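Local coordinates for protein pentafunctional AROM polypeptide (Schizosaccharomyces pombe, PDB 5SWV) that carries dehydroquinate dehydratase and shikimate dehydrogenase activities, probably converting dehydroquinate to dehydroshikimate and then to shikimate, at residues S441-T446 with L493-C498; A463-K468 with G472-M477; N53-L58 with G87-D92. All coordinates share one frame; numbering follows the deposited sequence.

Contacts 1 and 2 form a single piece of core in the C-terminal, Rossmann-like part of shikimate dehydrogenase, their centres only about 4 Å apart. They share a sheet in which 472-476 lies between 440-445 and 496-498. Contact 2 packs the last part of helix 455-466, which connects 440-445 to 472-476, and contact 1 reaches across the middle strand. The two also touch directly: V443 O accepts a probable hydrogen bond from L475 N. Contact 3 lies in the dehydroquinase barrel of the same chain. Its centre is about 46 Å from that of contact 1 and about 48 Å from that of contact 2, with nearest atoms about 28 and 30 Å away.

Contact 1: residues S441-T446 with L493-C498; sequences SAVVST and LEWKCC
V443 and W495 make the apolar part of this contact, their side chains crossing at about a right angle. The methyl CG2 of V443 sits 3.6 Å from CH2 of the W495 indole and 3.9 Å from its CZ3, approaching the benzo end obliquely. This branch stands anti to the carbonyl carbon of V443, beside the backbone N, which directs it at the indole. In W495, CG likewise lies anti to the carbonyl carbon (chi1 -77°), with the benzo end meeting V443.

The same six-membered ring meets backbone at its rim. CZ3 lies 4.1 Å from the A442 N and 4.1 Å from the S441 C, both near the ring plane, so the edge of the six-membered ring abuts the main chain at S441 and A442.

Strands 440-445 and 496-498 are not neighbours in the six-stranded parallel sheet of this Rossmann-like domain. Strand 472-476 runs between them, and F474 from that middle strand touches both V443 and W495, joining the two across one face of the sheet.

A single hydrogen bond is made on the pyrrole side of the buried indole: W495 NE1 donates to L465 O. On the backbone side, E494, with positive phi (76°), is the C-prime residue of a Schellman motif closing helix 485-492. Directly before the strand begins, this tight turn brings the chain round to W495.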
loop_
_atom_site.group_PDB
_atom_site.type_symbol
_atom_site.label_atom_id
_atom_site.label_comp_id
_atom_site.label_asym_id
_atom_site.label_seq_id
_atom_site.Cartn_x
_atom_site.Cartn_y
_atom_site.Cartn_z
ATOM N N SER A 441 1.628 -23.422 -8.845
ATOM C CA SER A 441 2.260 -22.415 -7.997
ATOM C C SER A 441 1.298 -21.742 -6.998
ATOM O O SER A 441 1.755 -21.064 -6.075
ATOM C CB SER A 441 2.914 -21.349 -8.879
ATOM O OG SER A 441 3.979 -21.906 -9.627
ATOM N N ALA A 442 -0.014 -21.927 -7.171
ATOM C CA ALA A 442 -1.023 -21.238 -6.352
ATOM C C ALA A 442 -2.316 -22.027 -6.345
ATOM O O ALA A 442 -2.727 -22.529 -7.383
ATOM C CB ALA A 442 -1.276 -19.832 -6.879
ATOM N N VAL A 443 -2.947 -22.145 -5.180
ATOM C CA VAL A 443 -4.216 -22.850 -5.068
ATOM C C VAL A 443 -5.155 -22.096 -4.138
ATOM O O VAL A 443 -4.711 -21.528 -3.153
ATOM C CB VAL A 443 -4.012 -24.297 -4.567
ATOM C CG1 VAL A 443 -5.349 -25.025 -4.434
ATOM C CG2 VAL A 443 -3.090 -25.066 -5.512
ATOM N N VAL A 444 -6.449 -22.083 -4.459
ATOM C CA VAL A 444 -7.469 -21.495 -3.585
ATOM C C VAL A 444 -8.655 -22.449 -3.482
ATOM O O VAL A 444 -9.257 -22.792 -4.498
ATOM C CB VAL A 444 -7.980 -20.132 -4.094
ATOM C CG1 VAL A 444 -8.824 -19.450 -3.024
ATOM C CG2 VAL A 444 -6.822 -19.241 -4.498
ATOM N N SER A 445 -8.981 -22.896 -2.268
ATOM C CA SER A 445 -10.216 -23.636 -2.039
ATOM C C SER A 445 -11.258 -22.680 -1.521
ATOM O O SER A 445 -11.037 -22.053 -0.499
ATOM C CB SER A 445 -10.021 -24.735 -1.022
ATOM O OG SER A 445 -11.280 -25.305 -0.714
ATOM N N THR A 446 -12.386 -22.574 -2.216
ATOM C CA THR A 446 -13.510 -21.732 -1.786
ATOM C C THR A 446 -14.706 -22.541 -1.268
ATOM O O THR A 446 -15.752 -21.988 -0.970
ATOM C CB THR A 446 -13.976 -20.849 -2.947
ATOM O OG1 THR A 446 -14.494 -21.672 -3.990
ATOM C CG2 THR A 446 -12.819 -20.061 -3.503
ATOM N N LEU A 493 1.994 -32.194 1.825
ATOM C CA LEU A 493 2.653 -32.066 0.523
ATOM C C LEU A 493 3.531 -30.803 0.409
ATOM O O LEU A 493 3.963 -30.430 -0.686
ATOM C CB LEU A 493 1.608 -32.149 -0.593
ATOM C CG LEU A 493 0.809 -33.464 -0.582
ATOM C CD1 LEU A 493 -0.336 -33.394 -1.583
ATOM C CD2 LEU A 493 1.692 -34.687 -0.845
ATOM N N GLU A 494 3.806 -30.176 1.553
ATOM C CA GLU A 494 4.860 -29.168 1.724
ATOM C C GLU A 494 4.496 -27.805 1.153
ATOM O O GLU A 494 5.366 -27.015 0.812
ATOM C CB GLU A 494 6.220 -29.676 1.191
ATOM C CG GLU A 494 6.518 -31.135 1.567
ATOM C CD GLU A 494 7.997 -31.464 1.715
ATOM O OE1 GLU A 494 8.844 -30.700 1.197
ATOM O OE2 GLU A 494 8.303 -32.500 2.357
ATOM N N TRP A 495 3.202 -27.520 1.082
ATOM C CA TRP A 495 2.741 -26.223 0.605
ATOM C C TRP A 495 2.896 -25.212 1.723
ATOM O O TRP A 495 2.764 -25.561 2.900
ATOM C CB TRP A 495 1.278 -26.264 0.159
ATOM C CG TRP A 495 1.052 -26.901 -1.179
ATOM C CD1 TRP A 495 0.967 -28.225 -1.448
ATOM C CD2 TRP A 495 0.848 -26.228 -2.421
ATOM N NE1 TRP A 495 0.732 -28.428 -2.781
ATOM C CE2 TRP A 495 0.648 -27.216 -3.404
ATOM C CE3 TRP A 495 0.807 -24.883 -2.797
ATOM C CZ2 TRP A 495 0.426 -26.907 -4.750
ATOM C CZ3 TRP A 495 0.579 -24.569 -4.138
ATOM C CH2 TRP A 495 0.398 -25.583 -5.100
ATOM N N LYS A 496 3.188 -23.971 1.335
ATOM C CA LYS A 496 3.111 -22.809 2.218
ATOM C C LYS A 496 1.617 -22.501 2.329
ATOM O O LYS A 496 0.984 -22.239 1.320
ATOM C CB LYS A 496 3.888 -21.639 1.584
ATOM C CG LYS A 496 4.490 -20.592 2.529
ATOM C CD LYS A 496 5.613 -19.828 1.798
ATOM C CE LYS A 496 6.441 -18.905 2.703
ATOM N NZ LYS A 496 5.960 -17.488 2.730
ATOM N N CYS A 497 1.039 -22.586 3.526
ATOM C CA CYS A 497 -0.425 -22.515 3.690
ATOM C C CYS A 497 -0.902 -21.254 4.384
ATOM O O CYS A 497 -0.263 -20.780 5.317
ATOM C CB CYS A 497 -0.927 -23.708 4.487
ATOM S SG CYS A 497 -0.699 -25.263 3.620
ATOM N N CYS A 498 -2.047 -20.747 3.923
ATOM C CA CYS A 498 -2.735 -19.603 4.508
ATOM C C CYS A 498 -4.185 -19.943 4.758
ATOM O O CYS A 498 -4.770 -20.735 4.021
ATOM C CB CYS A 498 -2.691 -18.427 3.558
ATOM S SG CYS A 498 -1.032 -17.990 3.062
#

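Contact 2: residues A463-K468 with G472-M477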
loop_
_atom_site.group_PDB
_atom_site.type_symbol
_atom_site.label_atom_id
_atom_site.label_comp_id
_atom_site.label_asym_id
_atom_site.label_seq_id
_atom_site.Cartn_x
_atom_site.Cartn_y
_atom_site.Cartn_z
ATOM N N ALA A 463 -3.824 -35.568 -6.033
ATOM C CA ALA A 463 -2.895 -35.775 -7.139
ATOM C C ALA A 463 -2.219 -34.489 -7.611
ATOM O O ALA A 463 -1.005 -34.456 -7.768
ATOM C CB ALA A 463 -3.607 -36.440 -8.305
ATOM N N LEU A 464 -3.015 -33.440 -7.838
ATOM C CA LEU A 464 -2.514 -32.134 -8.311
ATOM C C LEU A 464 -1.593 -31.448 -7.316
ATOM O O LEU A 464 -0.568 -30.889 -7.706
ATOM C CB LEU A 464 -3.682 -31.195 -8.610
ATOM C CG LEU A 464 -4.554 -31.576 -9.812
ATOM C CD1 LEU A 464 -5.931 -30.908 -9.730
ATOM C CD2 LEU A 464 -3.844 -31.237 -11.118
ATOM N N LEU A 465 -1.967 -31.488 -6.037
ATOM C CA LEU A 465 -1.152 -30.886 -4.981
ATOM C C LEU A 465 0.243 -31.499 -4.851
ATOM O O LEU A 465 1.162 -30.818 -4.401
ATOM C CB LEU A 465 -1.875 -30.935 -3.628
ATOM C CG LEU A 465 -3.136 -30.075 -3.480
ATOM C CD1 LEU A 465 -3.786 -30.299 -2.124
ATOM C CD2 LEU A 465 -2.823 -28.606 -3.685
ATOM N N ALA A 466 0.391 -32.769 -5.235
ATOM C CA ALA A 466 1.699 -33.437 -5.297
ATOM C C ALA A 466 2.650 -32.682 -6.208
ATOM O O ALA A 466 3.825 -32.493 -5.879
ATOM C CB ALA A 466 1.561 -34.880 -5.781
ATOM N N ASN A 467 2.133 -32.225 -7.340
ATOM C CA ASN A 467 2.965 -31.570 -8.325
ATOM C C ASN A 467 3.037 -30.077 -8.021
ATOM O O ASN A 467 2.108 -29.322 -8.327
ATOM C CB ASN A 467 2.430 -31.867 -9.729
ATOM C CG ASN A 467 3.513 -31.836 -10.783
ATOM O OD1 ASN A 467 3.220 -31.915 -11.975
ATOM N ND2 ASN A 467 4.769 -31.735 -10.359
ATOM N N LYS A 468 4.156 -29.663 -7.427
ATOM C CA LYS A 468 4.239 -28.409 -6.681
ATOM C C LYS A 468 5.518 -27.614 -6.959
ATOM O O LYS A 468 6.621 -28.140 -6.830
ATOM C CB LYS A 468 4.158 -28.747 -5.195
ATOM C CG LYS A 468 3.826 -27.576 -4.284
ATOM C CD LYS A 468 5.049 -26.883 -3.722
ATOM C CE LYS A 468 5.449 -27.397 -2.360
ATOM N NZ LYS A 468 6.432 -26.440 -1.795
ATOM N N GLY A 472 5.360 -22.558 -3.538
ATOM C CA GLY A 472 3.958 -22.541 -3.957
ATOM C C GLY A 472 3.051 -22.332 -2.769
ATOM O O GLY A 472 3.343 -22.838 -1.694
ATOM N N VAL A 473 1.957 -21.591 -2.960
ATOM C CA VAL A 473 1.075 -21.188 -1.846
ATOM C C VAL A 473 -0.331 -21.755 -2.020
ATOM O O VAL A 473 -0.899 -21.703 -3.112
ATOM C CB VAL A 473 0.989 -19.645 -1.696
ATOM C CG1 VAL A 473 0.049 -19.240 -0.560
ATOM C CG2 VAL A 473 2.372 -19.042 -1.491
ATOM N N PHE A 474 -0.863 -22.297 -0.925
ATOM C CA PHE A 474 -2.229 -22.798 -0.840
ATOM C C PHE A 474 -3.019 -21.901 0.090
ATOM O O PHE A 474 -2.560 -21.617 1.196
ATOM C CB PHE A 474 -2.213 -24.198 -0.259
ATOM C CG PHE A 474 -3.574 -24.742 0.038
ATOM C CD1 PHE A 474 -4.289 -25.427 -0.937
ATOM C CD2 PHE A 474 -4.145 -24.583 1.289
ATOM C CE1 PHE A 474 -5.553 -25.935 -0.671
ATOM C CE2 PHE A 474 -5.409 -25.088 1.561
ATOM C CZ PHE A 474 -6.116 -25.758 0.581
ATOM N N LEU A 475 -4.206 -21.482 -0.339
ATOM C CA LEU A 475 -5.098 -20.667 0.494
ATOM C C LEU A 475 -6.470 -21.319 0.627
ATOM O O LEU A 475 -7.095 -21.642 -0.370
ATOM C CB LEU A 475 -5.263 -19.275 -0.114
ATOM C CG LEU A 475 -6.316 -18.351 0.506
ATOM C CD1 LEU A 475 -5.990 -18.051 1.953
ATOM C CD2 LEU A 475 -6.394 -17.062 -0.284
ATOM N N ASP A 476 -6.953 -21.486 1.848
ATOM C CA ASP A 476 -8.317 -21.946 2.064
ATOM C C ASP A 476 -9.106 -20.766 2.575
ATOM O O ASP A 476 -8.693 -20.150 3.541
ATOM C CB ASP A 476 -8.342 -23.077 3.091
ATOM C CG ASP A 476 -9.654 -23.841 3.100
ATOM O OD1 ASP A 476 -10.721 -23.215 2.930
ATOM O OD2 ASP A 476 -9.618 -25.073 3.302
ATOM N N MET A 477 -10.237 -20.467 1.945
ATOM C CA MET A 477 -11.081 -19.343 2.347
ATOM C C MET A 477 -11.993 -19.601 3.531
ATOM O O MET A 477 -12.591 -18.657 4.038
ATOM C CB MET A 477 -11.927 -18.870 1.177
ATOM C CG MET A 477 -11.098 -18.291 0.058
ATOM S SD MET A 477 -10.151 -16.880 0.630
ATOM C CE MET A 477 -11.449 -15.657 0.852
#
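In the beta-alpha-beta crossover from strand 440-445 through helix 455-466 to its parallel neighbour 472-476, this contact sets the last part of the helix and the connection after it against the second strand. The setting is one face of the Rossmann-like sheet of the shikimate dehydrogenase domain. L465 points from the helix toward the sheet, and its CD2 comes to 4.5 Å from CD1 of F474, meeting the ring obliquely in a loose apolar contact. CG of F474 is anti to the backbone N (chi1 173°), which stands the phenyl up from the strand to meet the helix. V443 from strand 440-445 touches L465, while M487 and A490 of helix 485-492 pack on the phenyl ring, filling in the same hydrophobic layer. V473, which points away from 463-468, packs on F361 and A364 of helix 353-364 instead.

Where the chain turns back into the sheet, K468 bends its aliphatic part toward the beginning of the strand. Its amino group runs on toward the 493-498 segment, where NZ donates to E494 O, and the methylene CD of K468 rests 4.3 Å from the backbone N of G472.

Contact 3: residues N53-L58 with G87-D92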
loop_
_atom_site.group_PDB
_atom_site.type_symbol
_atom_site.label_atom_id
_atom_site.label_comp_id
_atom_site.label_asym_id
_atom_site.label_seq_id
_atom_site.Cartn_x
_atom_site.Cartn_y
_atom_site.Cartn_z
ATOM N N ASN A 53 37.095 4.328 -0.781
ATOM C CA ASN A 53 37.056 5.770 -1.098
ATOM C C ASN A 53 35.931 6.548 -0.367
ATOM O O ASN A 53 35.876 7.779 -0.486
ATOM C CB ASN A 53 36.943 5.978 -2.615
ATOM C CG ASN A 53 35.505 5.905 -3.112
ATOM O OD1 ASN A 53 34.821 4.890 -2.949
ATOM N ND2 ASN A 53 35.038 6.993 -3.713
ATOM N N GLY A 54 35.059 5.829 0.365
ATOM C CA GLY A 54 33.970 6.410 1.174
ATOM C C GLY A 54 32.593 6.446 0.515
ATOM O O GLY A 54 31.618 6.826 1.151
ATOM N N ILE A 55 32.510 6.057 -0.758
ATOM C CA ILE A 55 31.285 6.179 -1.554
ATOM C C ILE A 55 30.753 4.804 -1.890
ATOM O O ILE A 55 31.517 3.933 -2.300
ATOM C CB ILE A 55 31.561 6.936 -2.879
ATOM C CG1 ILE A 55 32.025 8.363 -2.583
ATOM C CG2 ILE A 55 30.340 6.957 -3.797
ATOM C CD1 ILE A 55 31.105 9.128 -1.643
ATOM N N SER A 56 29.444 4.619 -1.728
ATOM C CA SER A 56 28.788 3.401 -2.177
ATOM C C SER A 56 28.990 3.232 -3.705
ATOM O O SER A 56 28.789 4.173 -4.466
ATOM C CB SER A 56 27.296 3.440 -1.816
ATOM O OG SER A 56 27.083 3.419 -0.416
ATOM N N SER A 57 29.415 2.051 -4.149
ATOM C CA SER A 57 29.596 1.793 -5.585
ATOM C C SER A 57 28.254 1.611 -6.264
ATOM O O SER A 57 27.283 1.227 -5.618
ATOM C CB SER A 57 30.425 0.531 -5.806
ATOM O OG SER A 57 29.722 -0.610 -5.341
ATOM N N LEU A 58 28.209 1.851 -7.571
ATOM C CA LEU A 58 26.985 1.627 -8.370
ATOM C C LEU A 58 26.403 0.231 -8.226
ATOM O O LEU A 58 25.192 0.074 -8.099
ATOM C CB LEU A 58 27.242 1.878 -9.857
ATOM C CG LEU A 58 26.775 3.201 -10.450
ATOM C CD1 LEU A 58 27.373 4.388 -9.705
ATOM C CD2 LEU A 58 27.138 3.248 -11.932
ATOM N N GLY A 87 22.824 15.800 5.608
ATOM C CA GLY A 87 23.122 14.388 5.396
ATOM C C GLY A 87 24.592 14.084 5.579
ATOM O O GLY A 87 25.296 14.832 6.234
ATOM N N LEU A 88 25.035 12.972 5.001
ATOM C CA LEU A 88 26.384 12.434 5.215
ATOM C C LEU A 88 27.257 12.415 3.976
ATOM O O LEU A 88 28.427 12.078 4.076
ATOM C CB LEU A 88 26.289 10.996 5.753
ATOM C CG LEU A 88 25.448 10.791 7.034
ATOM C CD1 LEU A 88 25.339 9.307 7.409
ATOM C CD2 LEU A 88 26.004 11.617 8.198
ATOM N N PHE A 89 26.709 12.773 2.823
ATOM C CA PHE A 89 27.423 12.628 1.577
ATOM C C PHE A 89 28.312 13.839 1.415
ATOM O O PHE A 89 27.858 14.950 1.628
ATOM C CB PHE A 89 26.443 12.511 0.387
ATOM C CG PHE A 89 27.064 11.973 -0.881
ATOM C CD1 PHE A 89 27.071 10.608 -1.144
ATOM C CD2 PHE A 89 27.615 12.836 -1.822
ATOM C CE1 PHE A 89 27.633 10.106 -2.320
ATOM C CE2 PHE A 89 28.175 12.350 -3.004
ATOM C CZ PHE A 89 28.188 10.984 -3.251
ATOM N N PRO A 90 29.579 13.634 1.023
ATOM C CA PRO A 90 30.478 14.765 0.823
ATOM C C PRO A 90 30.013 15.714 -0.277
ATOM O O PRO A 90 29.608 15.270 -1.341
ATOM C CB PRO A 90 31.781 14.102 0.401
ATOM C CG PRO A 90 31.657 12.677 0.829
ATOM C CD PRO A 90 30.226 12.353 0.698
ATOM N N ASN A 91 30.088 17.011 -0.016
ATOM C CA ASN A 91 29.719 18.022 -1.005
ATOM C C ASN A 91 30.677 18.127 -2.175
ATOM O O ASN A 91 30.266 18.569 -3.243
ATOM C CB ASN A 91 29.602 19.410 -0.362
ATOM C CG ASN A 91 28.412 19.519 0.558
ATOM O OD1 ASN A 91 27.268 19.509 0.115
ATOM N ND2 ASN A 91 28.676 19.626 1.849
ATOM N N ASP A 92 31.944 17.762 -1.978
ATOM C CA ASP A 92 32.929 17.951 -3.044
ATOM C C ASP A 92 32.795 16.914 -4.160
ATOM O O ASP A 92 33.341 17.128 -5.224
ATOM C CB ASP A 92 34.389 18.095 -2.537
ATOM C CG ASP A 92 34.806 17.016 -1.524
ATOM O OD1 ASP A 92 34.416 15.843 -1.666
ATOM O OD2 ASP A 92 35.543 17.343 -0.561
#
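I55 lays the end of its side chain against the F89 ring, with CD1 3.7 Å from CE1 and 3.8 Å from CZ. The approach is oblique to the phenyl, and the two side chains cross at about a right angle. Two similar torsions (chi1 -63°, chi2 -52°) fold the ethyl branch of I55 so that its terminal methyl, rather than CG2, does the touching.

P90 gives the same methyl a second neighbour. Its ring atom CD is 4.1 Å from I55 CD1, and it also sits 3.5 Å above one face of the F89 ring, offset toward the rim. The proline and the phenyl thus form an apolar corner into which I55 fits from the other loop. The phenyl reaches that corner because its CG is anti to the backbone N (chi1 -164°). Elsewhere around it, A97 from helix 94-106 and I80 pack on the ring.

Polar bonds hold the backbones of both loops. F89 pairs through its main chain with R81 and I83, and L88 N donates to D44 OD2. In the other loop I55 O is bonded to S51 OG, and S57 occupies the N-cap of helix 58-69, its OG making a hydrogen bond with D48 OD2 and a weak one with F60 N.

Strands 38-42 and 76-79 are neighbours in the parallel barrel, and the two segments lie in the loops that lead from them into helices 58-69 and 94-106. The contact therefore joins consecutive beta-to-alpha loops of the TIM barrel that forms the type I dehydroquinase fold.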